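Local coordinates for peptidase M16 domain protein (Alicyclobacillus acidocaldarius subsp. acidocaldarius DSM 446, PDB 4XEA) that probably acts as a metal-dependent peptidase of the M16 (insulinase) family, cutting peptide bonds at a metal site that holds nickel in this crystal, at residues A36-S41 and P191-L196; A45-G50 and A225-Y230; H158-R163 and S310-Y315. One frame throughout, in Å; residues are numbered along the deposited sequence.

Contact 1 (A36-S41 and P191-L196)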
ATOM      1  N   ALA A  36       8.524 -18.248  -9.784  1.00 41.50           N
ATOM      2  CA  ALA A  36       9.182 -17.243 -10.630  1.00 38.88           C
ATOM      3  C   ALA A  36      10.253 -17.810 -11.482  1.00 38.72           C
ATOM      4  O   ALA A  36      10.874 -18.824 -11.110  1.00 39.99           O
ATOM      5  CB  ALA A  36       9.746 -16.113  -9.789  1.00 36.33           C
ATOM      6  N   THR A  37      10.497 -17.127 -12.607  1.00 38.42           N
ATOM      7  CA  THR A  37      11.539 -17.538 -13.558  1.00 39.13           C
ATOM      8  C   THR A  37      12.614 -16.469 -13.671  1.00 37.10           C
ATOM      9  O   THR A  37      12.317 -15.274 -13.650  1.00 37.71           O
ATOM     10  CB  THR A  37      10.968 -17.852 -14.958  1.00 39.42           C
ATOM     11  OG1 THR A  37      12.029 -18.135 -15.874  1.00 41.99           O
ATOM     12  CG2 THR A  37      10.163 -16.676 -15.453  1.00 40.57           C
ATOM     13  N   ARG A  38      13.870 -16.924 -13.759  1.00 36.42           N
ATOM     14  CA  ARG A  38      15.025 -16.055 -14.053  1.00 36.44           C
ATOM     15  C   ARG A  38      15.044 -15.655 -15.548  1.00 35.65           C
ATOM     16  O   ARG A  38      15.920 -16.082 -16.337  1.00 36.83           O
ATOM     17  CB  ARG A  38      16.312 -16.768 -13.678  1.00 37.25           C
ATOM     18  CG  ARG A  38      17.531 -15.893 -13.631  1.00 37.09           C
ATOM     19  CD  ARG A  38      18.802 -16.677 -13.282  1.00 39.96           C
ATOM     20  NE  ARG A  38      18.839 -17.319 -11.948  1.00 42.63           N
ATOM     21  CZ  ARG A  38      18.548 -18.598 -11.675  1.00 43.46           C
ATOM     22  NH1 ARG A  38      18.094 -19.425 -12.616  1.00 43.49           N
ATOM     23  NH2 ARG A  38      18.685 -19.044 -10.421  1.00 44.76           N
ATOM     24  N   TYR A  39      14.098 -14.802 -15.885  1.00 35.01           N
ATOM     25  CA  TYR A  39      13.859 -14.306 -17.235  1.00 35.37           C
ATOM     26  C   TYR A  39      13.018 -13.049 -17.108  1.00 35.62           C
ATOM     27  O   TYR A  39      11.931 -13.066 -16.497  1.00 37.47           O
ATOM     28  CB  TYR A  39      13.107 -15.338 -18.044  1.00 36.83           C
ATOM     29  CG  TYR A  39      12.777 -14.901 -19.463  1.00 38.40           C
ATOM     30  CD1 TYR A  39      13.751 -14.370 -20.296  1.00 39.32           C
ATOM     31  CD2 TYR A  39      11.499 -15.040 -19.974  1.00 41.97           C
ATOM     32  CE1 TYR A  39      13.476 -13.982 -21.591  1.00 38.67           C
ATOM     33  CE2 TYR A  39      11.202 -14.664 -21.289  1.00 41.57           C
ATOM     34  CZ  TYR A  39      12.201 -14.162 -22.091  1.00 42.13           C
ATOM     35  OH  TYR A  39      11.931 -13.813 -23.383  1.00 43.53           O
ATOM     36  N   GLY A  40      13.485 -11.937 -17.661  1.00 36.00           N
ATOM     37  CA  GLY A  40      12.681 -10.715 -17.643  1.00 36.66           C
ATOM     38  C   GLY A  40      12.878  -9.882 -18.870  1.00 36.47           C
ATOM     39  O   GLY A  40      13.419 -10.368 -19.860  1.00 36.68           O
ATOM     40  N   SER A  41      12.492  -8.607 -18.776  1.00 37.62           N
ATOM     41  CA  SER A  41      12.469  -7.714 -19.940  1.00 37.96           C
ATOM     42  C   SER A  41      13.839  -7.483 -20.548  1.00 38.60           C
ATOM     43  O   SER A  41      13.924  -7.215 -21.765  1.00 39.92           O
ATOM     44  CB  SER A  41      11.808  -6.354 -19.621  1.00 39.52           C
ATOM     45  OG  SER A  41      12.540  -5.596 -18.651  1.00 36.94           O
ATOM     46  N   PRO A 191      12.039 -25.952 -15.333  1.00 48.36           N
ATOM     47  CA  PRO A 191      12.089 -25.850 -13.870  1.00 47.76           C
ATOM     48  C   PRO A 191      13.465 -25.535 -13.268  1.00 45.69           C
ATOM     49  O   PRO A 191      13.531 -24.955 -12.168  1.00 44.15           O
ATOM     50  CB  PRO A 191      11.581 -27.226 -13.394  1.00 49.45           C
ATOM     51  CG  PRO A 191      11.434 -28.079 -14.652  1.00 51.85           C
ATOM     52  CD  PRO A 191      11.277 -27.136 -15.783  1.00 50.48           C
ATOM     53  N   SER A 192      14.528 -25.890 -13.981  1.00 45.46           N
ATOM     54  CA  SER A 192      15.895 -25.624 -13.583  1.00 44.99           C
ATOM     55  C   SER A 192      16.190 -24.125 -13.607  1.00 43.43           C
ATOM     56  O   SER A 192      17.176 -23.692 -12.997  1.00 42.30           O
ATOM     57  CB  SER A 192      16.895 -26.341 -14.510  1.00 46.83           C
ATOM     58  OG  SER A 192      16.753 -25.882 -15.842  1.00 47.03           O
ATOM     59  N   ASN A 193      15.347 -23.343 -14.296  1.00 41.50           N
ATOM     60  CA  ASN A 193      15.531 -21.888 -14.347  1.00 40.44           C
ATOM     61  C   ASN A 193      14.600 -21.134 -13.394  1.00 39.39           C
ATOM     62  O   ASN A 193      14.486 -19.895 -13.476  1.00 38.20           O
ATOM     63  CB  ASN A 193      15.344 -21.351 -15.765  1.00 39.26           C
ATOM     64  CG  ASN A 193      15.932 -19.903 -15.939  1.00 39.56           C
ATOM     65  OD1 ASN A 193      17.055 -19.609 -15.514  1.00 38.48           O
ATOM     66  ND2 ASN A 193      15.200 -19.056 -16.628  1.00 37.91           N
HETATM   67  N   MSE A 194      13.916 -21.880 -12.520  1.00 41.25           N
HETATM   68  CA  MSE A 194      12.830 -21.319 -11.702  1.00 40.19           C
HETATM   69  C   MSE A 194      12.949 -21.605 -10.205  1.00 41.16           C
HETATM   70  O   MSE A 194      13.839 -22.349  -9.762  1.00 42.41           O
HETATM   71  CB  MSE A 194      11.457 -21.774 -12.241  1.00 42.48           C
HETATM   72  CG  MSE A 194      11.214 -21.397 -13.689  1.00 42.35           C
HETATM   73 SE   MSE A 194       9.391 -21.615 -14.342  0.82 52.62          SE
HETATM   74  CE  MSE A 194       8.408 -20.289 -13.266  1.00 42.05           C
ATOM     75  N   VAL A 195      12.035 -21.000  -9.429  1.00 40.45           N
ATOM     76  CA  VAL A 195      12.032 -21.114  -7.987  1.00 41.46           C
ATOM     77  C   VAL A 195      10.583 -21.007  -7.510  1.00 42.58           C
ATOM     78  O   VAL A 195       9.786 -20.277  -8.110  1.00 42.15           O
ATOM     79  CB  VAL A 195      12.940 -20.068  -7.305  1.00 40.85           C
ATOM     80  CG1 VAL A 195      12.386 -18.601  -7.459  1.00 39.15           C
ATOM     81  CG2 VAL A 195      13.220 -20.446  -5.843  1.00 41.49           C
ATOM     82  N   LEU A 196      10.256 -21.803  -6.484  1.00 43.73           N
ATOM     83  CA  LEU A 196       8.939 -21.827  -5.844  1.00 44.27           C
ATOM     84  C   LEU A 196       9.127 -21.576  -4.352  1.00 44.83           C
ATOM     85  O   LEU A 196       9.856 -22.321  -3.676  1.00 45.49           O
ATOM     86  CB  LEU A 196       8.259 -23.191  -6.048  1.00 47.45           C
ATOM     87  CG  LEU A 196       6.862 -23.390  -5.445  1.00 48.95           C
ATOM     88  CD1 LEU A 196       5.850 -22.370  -6.054  1.00 46.77           C
ATOM     89  CD2 LEU A 196       6.398 -24.831  -5.657  1.00 50.78           C
TER
HETATM   90  O   HOH W   1      17.954 -22.003 -10.697  1.00 56.46           O

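Contact 2 (A45-G50 and A225-Y230)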
ATOM      1  N   ALA A  45      18.821 -10.931 -25.608  1.00 39.77           N
ATOM      2  CA  ALA A  45      19.660 -11.820 -26.400  1.00 41.49           C
ATOM      3  C   ALA A  45      20.244 -12.917 -25.521  1.00 40.94           C
ATOM      4  O   ALA A  45      20.528 -12.712 -24.316  1.00 39.76           O
ATOM      5  CB  ALA A  45      20.800 -11.022 -27.090  1.00 41.23           C
ATOM      6  N   PHE A  46      20.452 -14.068 -26.139  1.00 41.09           N
ATOM      7  CA  PHE A  46      20.902 -15.234 -25.419  1.00 40.21           C
ATOM      8  C   PHE A  46      21.315 -16.307 -26.422  1.00 42.30           C
ATOM      9  O   PHE A  46      20.948 -16.263 -27.598  1.00 43.41           O
ATOM     10  CB  PHE A  46      19.830 -15.785 -24.470  1.00 39.03           C
ATOM     11  CG  PHE A  46      18.522 -16.110 -25.140  1.00 41.02           C
ATOM     12  CD1 PHE A  46      17.557 -15.126 -25.327  1.00 42.99           C
ATOM     13  CD2 PHE A  46      18.261 -17.408 -25.618  1.00 44.04           C
ATOM     14  CE1 PHE A  46      16.361 -15.428 -25.969  1.00 44.10           C
ATOM     15  CE2 PHE A  46      17.069 -17.724 -26.227  1.00 44.74           C
ATOM     16  CZ  PHE A  46      16.103 -16.722 -26.408  1.00 45.51           C
ATOM     17  N   ARG A  47      22.097 -17.255 -25.925  1.00 42.55           N
ATOM     18  CA  ARG A  47      22.485 -18.435 -26.677  1.00 44.50           C
ATOM     19  C   ARG A  47      21.948 -19.643 -25.948  1.00 45.32           C
ATOM     20  O   ARG A  47      22.039 -19.731 -24.706  1.00 43.22           O
ATOM     21  CB  ARG A  47      24.002 -18.566 -26.745  1.00 45.85           C
ATOM     22  CG  ARG A  47      24.492 -19.796 -27.549  1.00 48.68           C
ATOM     23  CD  ARG A  47      25.901 -20.220 -27.046  1.00 54.13           C
ATOM     24  NE  ARG A  47      26.496 -21.268 -27.852  1.00 55.64           N
ATOM     25  CZ  ARG A  47      27.030 -21.061 -29.054  1.00 59.40           C
ATOM     26  NH1 ARG A  47      27.055 -19.830 -29.578  1.00 57.99           N
ATOM     27  NH2 ARG A  47      27.548 -22.085 -29.718  1.00 60.60           N
ATOM     28  N   THR A  48      21.367 -20.573 -26.703  1.00 46.68           N
ATOM     29  CA  THR A  48      20.849 -21.810 -26.138  1.00 47.60           C
ATOM     30  C   THR A  48      20.823 -22.846 -27.264  1.00 50.66           C
ATOM     31  O   THR A  48      20.720 -22.492 -28.440  1.00 49.00           O
ATOM     32  CB  THR A  48      19.452 -21.634 -25.522  1.00 47.50           C
ATOM     33  OG1 THR A  48      19.154 -22.752 -24.682  1.00 47.64           O
ATOM     34  CG2 THR A  48      18.376 -21.522 -26.598  1.00 49.41           C
ATOM     35  N   ASP A  49      21.054 -24.102 -26.880  1.00 53.32           N
ATOM     36  CA  ASP A  49      21.112 -25.224 -27.816  1.00 57.38           C
ATOM     37  C   ASP A  49      21.952 -24.858 -29.021  1.00 58.24           C
ATOM     38  O   ASP A  49      21.621 -25.181 -30.148  1.00 60.10           O
ATOM     39  CB  ASP A  49      19.709 -25.698 -28.215  1.00 59.27           C
ATOM     40  CG  ASP A  49      19.740 -27.042 -28.978  1.00 65.99           C
ATOM     41  OD1 ASP A  49      20.253 -28.044 -28.428  1.00 69.55           O
ATOM     42  OD2 ASP A  49      19.292 -27.093 -30.144  1.00 72.69           O
ATOM     43  N   GLY A  50      23.051 -24.161 -28.768  1.00 56.95           N
ATOM     44  CA  GLY A  50      24.050 -23.933 -29.786  1.00 58.12           C
ATOM     45  C   GLY A  50      23.773 -22.806 -30.757  1.00 57.81           C
ATOM     46  O   GLY A  50      24.453 -22.715 -31.778  1.00 59.54           O
ATOM     47  N   ALA A 225      20.757 -24.975 -21.487  1.00 48.76           N
ATOM     48  CA  ALA A 225      21.895 -24.141 -21.115  1.00 46.10           C
ATOM     49  C   ALA A 225      21.619 -22.752 -21.714  1.00 44.18           C
ATOM     50  O   ALA A 225      21.265 -22.639 -22.874  1.00 44.72           O
ATOM     51  CB  ALA A 225      23.195 -24.729 -21.707  1.00 46.24           C
ATOM     52  N   ILE A 226      21.819 -21.695 -20.932  1.00 41.39           N
ATOM     53  CA  ILE A 226      21.552 -20.346 -21.376  1.00 40.26           C
ATOM     54  C   ILE A 226      22.824 -19.514 -21.212  1.00 39.06           C
ATOM     55  O   ILE A 226      23.347 -19.458 -20.113  1.00 39.18           O
ATOM     56  CB  ILE A 226      20.431 -19.756 -20.536  1.00 39.49           C
ATOM     57  CG1 ILE A 226      19.133 -20.599 -20.666  1.00 41.20           C
ATOM     58  CG2 ILE A 226      20.219 -18.230 -20.892  1.00 39.83           C
ATOM     59  CD1 ILE A 226      18.079 -20.247 -19.607  1.00 41.95           C
ATOM     60  N   GLU A 227      23.347 -18.941 -22.284  1.00 38.79           N
ATOM     61  CA  GLU A 227      24.424 -17.923 -22.153  1.00 39.49           C
ATOM     62  C   GLU A 227      23.693 -16.547 -22.280  1.00 39.18           C
ATOM     63  O   GLU A 227      23.134 -16.248 -23.328  1.00 39.91           O
ATOM     64  CB  GLU A 227      25.485 -18.045 -23.222  1.00 39.69           C
ATOM     65  CG  GLU A 227      26.600 -17.036 -23.045  1.00 41.12           C
ATOM     66  CD  GLU A 227      27.544 -16.933 -24.174  1.00 42.57           C
ATOM     67  OE1 GLU A 227      27.255 -17.455 -25.234  1.00 44.81           O
ATOM     68  OE2 GLU A 227      28.603 -16.305 -24.008  1.00 43.59           O
ATOM     69  N   ARG A 228      23.752 -15.729 -21.246  1.00 38.13           N
ATOM     70  CA  ARG A 228      23.070 -14.420 -21.256  1.00 39.18           C
ATOM     71  C   ARG A 228      23.945 -13.446 -22.046  1.00 38.74           C
ATOM     72  O   ARG A 228      25.139 -13.329 -21.766  1.00 38.17           O
ATOM     73  CB  ARG A 228      22.870 -13.888 -19.841  1.00 39.94           C
ATOM     74  CG  ARG A 228      22.312 -14.881 -18.836  1.00 43.87           C
ATOM     75  CD  ARG A 228      20.874 -14.736 -18.595  1.00 40.69           C
ATOM     76  NE  ARG A 228      20.308 -15.893 -17.885  1.00 39.11           N
ATOM     77  CZ  ARG A 228      19.024 -15.977 -17.582  1.00 41.05           C
ATOM     78  NH1 ARG A 228      18.224 -14.953 -17.880  1.00 38.03           N
ATOM     79  NH2 ARG A 228      18.538 -17.055 -16.963  1.00 38.03           N
ATOM     80  N   LEU A 229      23.382 -12.788 -23.063  1.00 38.30           N
ATOM     81  CA  LEU A 229      24.159 -11.887 -23.909  1.00 38.60           C
ATOM     82  C   LEU A 229      23.701 -10.420 -23.758  1.00 39.98           C
ATOM     83  O   LEU A 229      22.533 -10.094 -24.053  1.00 38.56           O
ATOM     84  CB  LEU A 229      24.053 -12.326 -25.363  1.00 39.97           C
ATOM     85  CG  LEU A 229      24.574 -13.738 -25.655  1.00 39.85           C
ATOM     86  CD1 LEU A 229      24.214 -14.150 -27.074  1.00 40.10           C
ATOM     87  CD2 LEU A 229      26.123 -13.819 -25.419  1.00 40.80           C
ATOM     88  N   TYR A 230      24.629  -9.577 -23.299  1.00 45.09           N
ATOM     89  CA  TYR A 230      24.385  -8.178 -22.901  1.00 44.68           C
ATOM     90  C   TYR A 230      25.509  -7.319 -23.490  1.00 46.08           C
ATOM     91  O   TYR A 230      26.630  -7.817 -23.658  1.00 45.26           O
ATOM     92  CB  TYR A 230      24.364  -8.040 -21.383  1.00 43.48           C
ATOM     93  CG  TYR A 230      23.082  -8.560 -20.783  1.00 45.28           C
ATOM     94  CD1 TYR A 230      21.976  -7.727 -20.621  1.00 49.17           C
ATOM     95  CD2 TYR A 230      22.952  -9.883 -20.418  1.00 48.10           C
ATOM     96  CE1 TYR A 230      20.784  -8.211 -20.085  1.00 50.06           C
ATOM     97  CE2 TYR A 230      21.761 -10.379 -19.885  1.00 48.73           C
ATOM     98  CZ  TYR A 230      20.682  -9.547 -19.743  1.00 50.29           C
ATOM     99  OH  TYR A 230      19.504 -10.046 -19.205  1.00 56.31           O
TER
HETATM  100  O   HOH W   2      20.075  -9.212 -23.473  1.00 42.66           O
HETATM  101  O   HOH W   3      27.411 -17.479 -27.832  1.00 67.60           O
HETATM  102  O   HOH W   4      20.862 -25.984 -24.415  1.00 54.34           O

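Contact 3 (H158-R163 and S310-Y315)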
ATOM      1  N   HIS A 158      23.048   3.890 -22.947  1.00 38.09           N
ATOM      2  CA  HIS A 158      23.291   3.947 -24.368  1.00 39.28           C
ATOM      3  C   HIS A 158      22.627   2.802 -25.141  1.00 39.96           C
ATOM      4  O   HIS A 158      22.095   3.033 -26.223  1.00 39.57           O
ATOM      5  CB  HIS A 158      24.799   3.870 -24.683  1.00 40.07           C
ATOM      6  CG  HIS A 158      25.602   5.012 -24.140  1.00 38.24           C
ATOM      7  ND1 HIS A 158      26.305   5.877 -24.950  1.00 38.09           N
ATOM      8  CD2 HIS A 158      25.862   5.387 -22.870  1.00 35.46           C
ATOM      9  CE1 HIS A 158      26.916   6.774 -24.194  1.00 38.21           C
ATOM     10  NE2 HIS A 158      26.641   6.509 -22.930  1.00 36.12           N
ATOM     11  N   GLU A 159      22.788   1.582 -24.643  1.00 39.72           N
ATOM     12  CA  GLU A 159      22.456   0.357 -25.405  1.00 42.14           C
ATOM     13  C   GLU A 159      21.756  -0.720 -24.563  1.00 39.65           C
ATOM     14  O   GLU A 159      21.078  -1.560 -25.122  1.00 39.55           O
ATOM     15  CB  GLU A 159      23.731  -0.357 -25.916  1.00 44.16           C
ATOM     16  CG  GLU A 159      24.624   0.354 -26.820  1.00 51.81           C
ATOM     17  CD  GLU A 159      26.121   0.004 -26.555  1.00 57.82           C
ATOM     18  OE1 GLU A 159      26.546  -1.176 -26.753  1.00 58.57           O
ATOM     19  OE2 GLU A 159      26.866   0.956 -26.179  1.00 59.98           O
ATOM     20  N   HIS A 160      21.997  -0.754 -23.250  1.00 37.80           N
ATOM     21  CA  HIS A 160      21.428  -1.767 -22.379  1.00 37.12           C
ATOM     22  C   HIS A 160      19.878  -1.831 -22.543  1.00 37.26           C
ATOM     23  O   HIS A 160      19.233  -0.783 -22.614  1.00 36.99           O
ATOM     24  CB  HIS A 160      21.792  -1.493 -20.920  1.00 35.56           C
ATOM     25  CG  HIS A 160      21.572  -2.668 -20.013  1.00 36.25           C
ATOM     26  ND1 HIS A 160      20.315  -3.139 -19.694  1.00 36.02           N
ATOM     27  CD2 HIS A 160      22.456  -3.508 -19.413  1.00 36.02           C
ATOM     28  CE1 HIS A 160      20.432  -4.199 -18.912  1.00 36.91           C
ATOM     29  NE2 HIS A 160      21.717  -4.447 -18.727  1.00 36.68           N
ATOM     30  N   PRO A 161      19.291  -3.047 -22.640  1.00 37.30           N
ATOM     31  CA  PRO A 161      17.840  -3.160 -22.790  1.00 38.90           C
ATOM     32  C   PRO A 161      16.971  -2.509 -21.720  1.00 38.37           C
ATOM     33  O   PRO A 161      15.787  -2.242 -21.999  1.00 39.17           O
ATOM     34  CB  PRO A 161      17.604  -4.680 -22.755  1.00 39.09           C
ATOM     35  CG  PRO A 161      18.854  -5.258 -23.306  1.00 39.05           C
ATOM     36  CD  PRO A 161      19.933  -4.371 -22.758  1.00 38.78           C
ATOM     37  N   VAL A 162      17.531  -2.239 -20.540  1.00 37.58           N
ATOM     38  CA  VAL A 162      16.804  -1.589 -19.458  1.00 37.96           C
ATOM     39  C   VAL A 162      16.237  -0.222 -19.923  1.00 39.20           C
ATOM     40  O   VAL A 162      15.331   0.336 -19.308  1.00 40.51           O
ATOM     41  CB  VAL A 162      17.662  -1.459 -18.186  1.00 37.43           C
ATOM     42  CG1 VAL A 162      18.773  -0.388 -18.374  1.00 37.01           C
ATOM     43  CG2 VAL A 162      16.765  -1.127 -16.931  1.00 40.50           C
ATOM     44  N   ARG A 163      16.756   0.301 -21.015  1.00 38.11           N
ATOM     45  CA  ARG A 163      16.288   1.584 -21.532  1.00 40.92           C
ATOM     46  C   ARG A 163      14.952   1.521 -22.263  1.00 42.46           C
ATOM     47  O   ARG A 163      14.370   2.563 -22.568  1.00 43.82           O
ATOM     48  CB  ARG A 163      17.348   2.225 -22.414  1.00 40.86           C
ATOM     49  CG  ARG A 163      17.572   1.624 -23.752  1.00 40.33           C
ATOM     50  CD  ARG A 163      18.831   2.207 -24.404  1.00 44.11           C
ATOM     51  NE  ARG A 163      18.760   3.692 -24.506  1.00 45.92           N
ATOM     52  CZ  ARG A 163      18.034   4.391 -25.392  1.00 51.17           C
ATOM     53  NH1 ARG A 163      17.268   3.802 -26.315  1.00 52.03           N
ATOM     54  NH2 ARG A 163      18.041   5.708 -25.328  1.00 51.44           N
ATOM     55  N   SER A 310      20.817  -5.342 -10.306  1.00 34.65           N
ATOM     56  CA  SER A 310      20.557  -6.592 -11.004  1.00 35.36           C
ATOM     57  C   SER A 310      21.935  -7.137 -11.441  1.00 34.33           C
ATOM     58  O   SER A 310      22.965  -6.504 -11.197  1.00 32.13           O
ATOM     59  CB  SER A 310      19.692  -6.246 -12.225  1.00 36.20           C
ATOM     60  OG  SER A 310      19.200  -7.361 -12.873  1.00 39.94           O
ATOM     61  N   ASN A 311      21.948  -8.308 -12.064  1.00 34.51           N
ATOM     62  CA  ASN A 311      23.190  -8.913 -12.524  1.00 34.52           C
ATOM     63  C   ASN A 311      23.953  -8.093 -13.572  1.00 35.27           C
ATOM     64  O   ASN A 311      25.210  -8.116 -13.572  1.00 35.50           O
ATOM     65  CB  ASN A 311      22.961 -10.348 -13.022  1.00 34.62           C
ATOM     66  CG  ASN A 311      22.627 -11.358 -11.922  1.00 35.47           C
ATOM     67  OD1 ASN A 311      22.203 -12.455 -12.251  1.00 37.52           O
ATOM     68  ND2 ASN A 311      22.862 -11.039 -10.618  1.00 33.76           N
ATOM     69  N   THR A 312      23.244  -7.363 -14.450  1.00 34.53           N
ATOM     70  CA  THR A 312      23.884  -6.664 -15.556  1.00 35.77           C
ATOM     71  C   THR A 312      23.745  -5.135 -15.530  1.00 35.05           C
ATOM     72  O   THR A 312      24.256  -4.456 -16.422  1.00 34.95           O
ATOM     73  CB  THR A 312      23.343  -7.137 -16.893  1.00 36.74           C
ATOM     74  OG1 THR A 312      21.975  -6.677 -17.039  1.00 37.49           O
ATOM     75  CG2 THR A 312      23.432  -8.708 -16.969  1.00 40.85           C
ATOM     76  N   PHE A 313      23.096  -4.590 -14.506  1.00 34.07           N
ATOM     77  CA  PHE A 313      23.003  -3.115 -14.400  1.00 33.17           C
ATOM     78  C   PHE A 313      22.606  -2.725 -13.005  1.00 32.05           C
ATOM     79  O   PHE A 313      22.145  -3.560 -12.222  1.00 33.05           O
ATOM     80  CB  PHE A 313      21.947  -2.596 -15.380  1.00 32.51           C
ATOM     81  CG  PHE A 313      20.546  -2.962 -15.001  1.00 34.51           C
ATOM     82  CD1 PHE A 313      19.773  -2.079 -14.230  1.00 35.67           C
ATOM     83  CD2 PHE A 313      20.002  -4.179 -15.341  1.00 35.01           C
ATOM     84  CE1 PHE A 313      18.512  -2.400 -13.835  1.00 37.89           C
ATOM     85  CE2 PHE A 313      18.711  -4.507 -14.952  1.00 37.30           C
ATOM     86  CZ  PHE A 313      17.967  -3.627 -14.187  1.00 36.81           C
ATOM     87  N   GLY A 314      22.770  -1.460 -12.683  1.00 31.79           N
ATOM     88  CA  GLY A 314      22.191  -0.902 -11.474  1.00 32.86           C
ATOM     89  C   GLY A 314      22.140   0.615 -11.516  1.00 32.17           C
ATOM     90  O   GLY A 314      22.935   1.261 -12.223  1.00 31.26           O
ATOM     91  N   TYR A 315      21.231   1.188 -10.727  1.00 33.88           N
ATOM     92  CA  TYR A 315      21.153   2.664 -10.612  1.00 34.41           C
ATOM     93  C   TYR A 315      20.481   3.137  -9.334  1.00 35.51           C
ATOM     94  O   TYR A 315      19.706   2.389  -8.715  1.00 33.26           O
ATOM     95  CB  TYR A 315      20.392   3.257 -11.792  1.00 34.47           C
ATOM     96  CG  TYR A 315      19.018   2.694 -12.026  1.00 35.27           C
ATOM     97  CD1 TYR A 315      17.895   3.179 -11.324  1.00 34.75           C
ATOM     98  CD2 TYR A 315      18.811   1.647 -12.923  1.00 37.81           C
ATOM     99  CE1 TYR A 315      16.634   2.619 -11.506  1.00 38.22           C
ATOM    100  CE2 TYR A 315      17.551   1.128 -13.125  1.00 38.29           C
ATOM    101  CZ  TYR A 315      16.478   1.601 -12.410  1.00 39.36           C
ATOM    102  OH  TYR A 315      15.237   1.065 -12.597  1.00 43.15           O
TER

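Contact 1 (A36-S41 and P191-L196)
Ala36 and Val195 face each other as an antiparallel hydrogen-bonded pair, Ala36 N to Val195 O at 2.9 Å and Val195 N to Ala36 O at 3.0 Å, and Thr37 with Met194 forms the adjoining non-hydrogen-bonded pair. Arg38 N then gives an almost straight bond, 175° at the hydrogen, to Asn193 O, just where strand 31-37 ends in an inverse gamma turn centred on Arg38. The amide of Asn193 does the side-chain work. With CG anti to the backbone N (chi1 -163°), it slants across the Arg38 side chain, the guanidinium and amide planes 49° apart, and its two ends bond to that residue. Its ND2 reaches Arg38 O at 3.1 Å, coming in from above the carbonyl plane, and also bonds to Phe188 O. Its OD1 takes Arg38 NH1 at 3.1 Å, in the plane of the guanidinium but well above the plane of the amide carbonyl. The guanidinium has two further tethers: NE bonds to Leu379 O, while NH2 donates to a water that passes the link on to Ser192 O. With an alanine here the amide is gone, and NH1 would probably lose its acceptor and Arg38 O one of its donors. On one face of the sheet, CG of the selenomethionine Met194 rests 3.8 Å from Thr37 CB, and Thr37 OG1 turns to Phe188 O. On the opposite face, Ala36 CB meets Val195 CG1 at 4.3 Å beneath helix 367-379. Strands 31-37 and 194-200 are neighbours in the six-stranded sheet of the first half of the chain; helix 105-116 covers the Met194 face, and the Tyr39 side chain packs on helix 59-66, which carries the nickel ligands His61 and His65.

Contact 2 (A45-G50 and A225-Y230)
Arg47 and Glu227 form the antiparallel hydrogen-bonded pair, Arg47 N to Glu227 O at 3.0 Å and Glu227 N to Arg47 O at 2.9 Å, both donors in the plane of the carbonyl they reach. Farther along, Leu229 N donates to Ala45 O from 47° above the carbonyl plane, and a water bridges Ala45 N to Leu229 O. At the other end a side chain takes over: Thr48 sets OG1 anti to its own N (chi1 -164°) and donates a hydrogen bond to Ala225 O at 2.8 Å. Backbone C-H groups add to this, with Phe46 CA 3.2 Å from Glu227 O. These bonds make 227-229 an outer strand of a small three-stranded antiparallel sheet, in which 45-48 is the middle strand and 51-54 the other edge. Charges meet only indirectly: the side chains of Arg47 and Glu227 slant across each other, and water links NH1 to OE1, while Arg47 NE stays 4.7 Å from Glu227 OE1. Ala45 CB touches Leu229 CB at 3.9 Å, and the Leu229 methyl CD1 lies against the backbone of Phe46, 3.7 Å from its C. On the face that carries Phe46, its ring packs edge-to-face with Phe188 of helix 178-188, which Ile226 also touches.

Contact 3 (H158-R163 and S310-Y315)
A chi1 of -164° swings the His160 ring to the side of its carbonyl, away from its own N, and out to Thr312, whose chi1 of 70° swings OG1 round to meet it. NE2 and OG1 are hydrogen-bonded at 2.8 Å, the hydroxyl lying at the ring edge. At the ring's other nitrogen, Val162 N donates to His160 ND1 at 3.0 Å, within the ring plane. Gripped at both nitrogens, the imidazole is fixed in rotation. One face of it is covered by Phe313 CB, 4.2 Å from the ring centroid in a CH-pi contact, while the two rings themselves meet obliquely. The partners come from different halves of the M16 fold: 158-163 belongs to the loop between helices 144-156 and 170-175, and residues 310-313 make the turn of the beta hairpin joining strands 304-309 and 314-321, closed by Ser310 N to Phe313 O. Val162 adds an apolar contact. Its CG2 sits over one face of the Phe313 ring, 4.0 Å from the centroid, and comes from the opposite direction to that side chain; the same methyl is 4.5 Å from Tyr315 CE2. Phe92 packs edge-to-face with Phe313 and also touches Val162, and Tyr315 OH is bonded to Tyr149 OH of helix 144-156.

From the N terminus the chain runs through 36-41, 45-50 and 158-163, then meets their partners in the same order, 191-196, 225-230 and 310-315, so all three contacts cross and none nests. Contact 1 closes a loop of 149 residues that includes the nickel ligands His61, His65 and Glu136, and joins two strands of the six-stranded sheet. Contact 2 closes a loop of 174 residues and completes the small three-stranded sheet beside it; Arg228 NH2 lies 2.9 Å from Arg38 O, probably hydrogen-bonded, and Arg228 also forms a salt bridge with Asp43. Contact 3, closing 146 residues, reaches the five-stranded sheet of the second half, and Tyr230 CE1 of contact 2 packs 3.6 Å from Thr312 OG1.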